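Local coordinates for protein bottromycin amidohydrolase (Streptomyces purpureus, PDB 6I5S) that probably hydrolyses an amide-type bond in a thiazoline-containing intermediate, acting as a zinc-dependent gatekeeper of bottromycin biosynthesis, at residues A[29-32]-A[33-36]. Residues are numbered along the deposited sequence; the frame is centred on the assembly and turned at random.
Sequences ERLA and DRPR
The C-terminal end of helix 23-31 unwinds here through a type I beta turn from Leu31 to Arg34; Arg36 ties the exit loop back to Ala32, while Arg34 packs on Leu31. The bond from Arg34 N to Leu31 O, 3.1 Å, closes the turn, and the one before it, Asp33 N to Arg30 O, has the same i to i+3 spacing and the same length, 3.1 Å. Leu31 and Arg34 run side by side, pointing the same way, and the methyl CD2 of Leu31 sits over the centre of one guanidinium face, 3.5 Å from Arg34 CZ. With CG anti to the carbonyl carbon (chi1 -74°) and the chain extended to NE, Arg34 lays this flat group along the leucine, and its NH1 forms a salt bridge with Asp433 OD2. An alanine here would probably remove this salt bridge to Asp433 and uncover the Leu31 methyl. The carbonyl of Ala32, inside the turn, is held by the side-chain end of Arg36: NH2 meets Ala32 O on a lone pair, in the carbonyl plane, at 3.1 Å and nearly straight (160°). A water donates to Ala32 O (2.9 Å) and to Arg34 O and accepts from Arg36 NE, bridging all three, while Arg36 NH1 holds Asp425 O. Leu31 packs on Leu429 and both arginines on Val427: a helix C-terminus whose following loop is tied by arginine side chains to strand 427-430 and its surroundings.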
ATOM      1  N   GLU A  29      10.266 -12.683  14.797  1.00 30.75           N
ATOM      2  CA  GLU A  29      11.685 -13.018  15.082  1.00 30.39           C
ATOM      3  C   GLU A  29      11.960 -14.503  14.915  1.00 34.80           C
ATOM      4  O   GLU A  29      12.972 -14.875  14.316  1.00 35.19           O
ATOM      5  CB  GLU A  29      12.042 -12.570  16.485  1.00 35.13           C
ATOM      6  CG  GLU A  29      12.109 -11.071  16.600  1.00 39.02           C
ATOM      7  CD  GLU A  29      12.642 -10.567  17.961  1.00 55.99           C
ATOM      8  OE1 GLU A  29      12.796 -11.370  18.908  1.00 46.42           O
ATOM      9  OE2 GLU A  29      12.914  -9.352  18.083  1.00 57.14           O
ATOM     10  N   ARG A  30      11.051 -15.366  15.400  1.00 32.01           N
ATOM     11  CA  ARG A  30      11.243 -16.815  15.259  1.00 36.86           C
ATOM     12  C   ARG A  30      11.247 -17.222  13.799  1.00 33.42           C
ATOM     13  O   ARG A  30      12.058 -18.049  13.379  1.00 36.75           O
ATOM     14  CB  ARG A  30      10.148 -17.589  15.996  1.00 37.50           C
ATOM     15  CG  ARG A  30      10.305 -17.625  17.512  1.00 54.39           C
ATOM     16  CD  ARG A  30       9.319 -18.634  18.198  1.00 56.47           C
ATOM     17  NE  ARG A  30       7.926 -18.404  17.793  1.00 58.08           N
ATOM     18  CZ  ARG A  30       7.072 -17.605  18.423  1.00 45.56           C
ATOM     19  NH1 ARG A  30       7.446 -16.962  19.519  1.00 49.17           N
ATOM     20  NH2 ARG A  30       5.842 -17.439  17.952  1.00 52.93           N
ATOM     21  N   LEU A  31      10.324 -16.658  13.015  1.00 32.47           N
ATOM     22  CA  LEU A  31      10.254 -16.967  11.594  1.00 29.18           C
ATOM     23  C   LEU A  31      11.518 -16.563  10.850  1.00 33.61           C
ATOM     24  O   LEU A  31      11.845 -17.187   9.833  1.00 33.53           O
ATOM     25  CB  LEU A  31       8.996 -16.297  10.974  1.00 29.61           C
ATOM     26  CG  LEU A  31       7.698 -16.931  11.492  1.00 36.70           C
ATOM     27  CD1 LEU A  31       6.512 -15.996  11.174  1.00 32.97           C
ATOM     28  CD2 LEU A  31       7.434 -18.329  10.905  1.00 38.88           C
ATOM     29  N   ALA A  32      12.275 -15.554  11.351  1.00 29.98           N
ATOM     30  CA  ALA A  32      13.450 -15.089  10.630  1.00 31.81           C
ATOM     31  C   ALA A  32      14.606 -16.070  10.758  1.00 34.15           C
ATOM     32  O   ALA A  32      15.615 -15.925  10.058  1.00 34.77           O
ATOM     33  CB  ALA A  32      13.824 -13.700  11.123  1.00 35.31           C
ATOM     34  N   ASP A  33      14.474 -17.059  11.623  1.00 34.51           N
ATOM     35  CA  ASP A  33      15.458 -18.129  11.748  1.00 42.73           C
ATOM     36  C   ASP A  33      15.218 -19.241  10.749  1.00 37.68           C
ATOM     37  O   ASP A  33      15.896 -20.277  10.800  1.00 52.66           O
ATOM     38  CB  ASP A  33      15.450 -18.697  13.175  1.00 41.21           C
ATOM     39  CG  ASP A  33      16.169 -17.837  14.173  1.00 71.78           C
ATOM     40  OD1 ASP A  33      17.071 -17.070  13.781  1.00 84.60           O
ATOM     41  OD2 ASP A  33      15.839 -17.950  15.371  1.00 88.37           O
ATOM     42  N   ARG A  34      14.295 -19.080   9.853  1.00 37.66           N
ATOM     43  CA  ARG A  34      13.949 -20.198   8.986  1.00 34.61           C
ATOM     44  C   ARG A  34      14.906 -20.265   7.805  1.00 42.97           C
ATOM     45  O   ARG A  34      15.633 -19.291   7.529  1.00 37.09           O
ATOM     46  CB  ARG A  34      12.531 -20.047   8.492  1.00 42.77           C
ATOM     47  CG  ARG A  34      11.503 -20.349   9.545  1.00 42.97           C
ATOM     48  CD  ARG A  34      10.319 -20.827   8.872  1.00 47.41           C
ATOM     49  NE  ARG A  34       9.319 -21.300   9.807  1.00 44.04           N
ATOM     50  CZ  ARG A  34       8.043 -21.414   9.467  1.00 40.72           C
ATOM     51  NH1 ARG A  34       7.669 -21.163   8.233  1.00 41.40           N
ATOM     52  NH2 ARG A  34       7.151 -21.818  10.336  1.00 41.91           N
ATOM     53  N   PRO A  35      14.913 -21.389   7.079  1.00 39.09           N
ATOM     54  CA  PRO A  35      15.769 -21.499   5.888  1.00 42.40           C
ATOM     55  C   PRO A  35      15.393 -20.455   4.845  1.00 38.84           C
ATOM     56  O   PRO A  35      14.208 -20.134   4.657  1.00 41.97           O
ATOM     57  CB  PRO A  35      15.484 -22.927   5.384  1.00 44.97           C
ATOM     58  CG  PRO A  35      14.962 -23.641   6.541  1.00 42.09           C
ATOM     59  CD  PRO A  35      14.204 -22.663   7.359  1.00 44.21           C
ATOM     60  N   ARG A  36      16.406 -19.927   4.146  1.00 31.98           N
ATOM     61  CA  ARG A  36      16.147 -18.985   3.048  1.00 30.73           C
ATOM     62  C   ARG A  36      16.612 -19.552   1.718  1.00 32.14           C
ATOM     63  O   ARG A  36      16.804 -18.806   0.749  1.00 36.06           O
ATOM     64  CB  ARG A  36      16.794 -17.628   3.313  1.00 32.63           C
ATOM     65  CG  ARG A  36      16.140 -16.928   4.509  1.00 30.85           C
ATOM     66  CD  ARG A  36      16.882 -15.678   4.930  1.00 30.93           C
ATOM     67  NE  ARG A  36      16.392 -15.224   6.235  1.00 30.89           N
ATOM     68  CZ  ARG A  36      15.535 -14.234   6.461  1.00 32.88           C
ATOM     69  NH1 ARG A  36      14.978 -13.548   5.467  1.00 33.09           N
ATOM     70  NH2 ARG A  36      15.172 -13.995   7.722  1.00 31.73           N
TER
HETATM   71  O   HOH W   1      15.474 -14.209  14.594  1.00 51.88           O
HETATM   72  O   HOH W   2      17.259 -17.441   8.135  1.00 46.26           O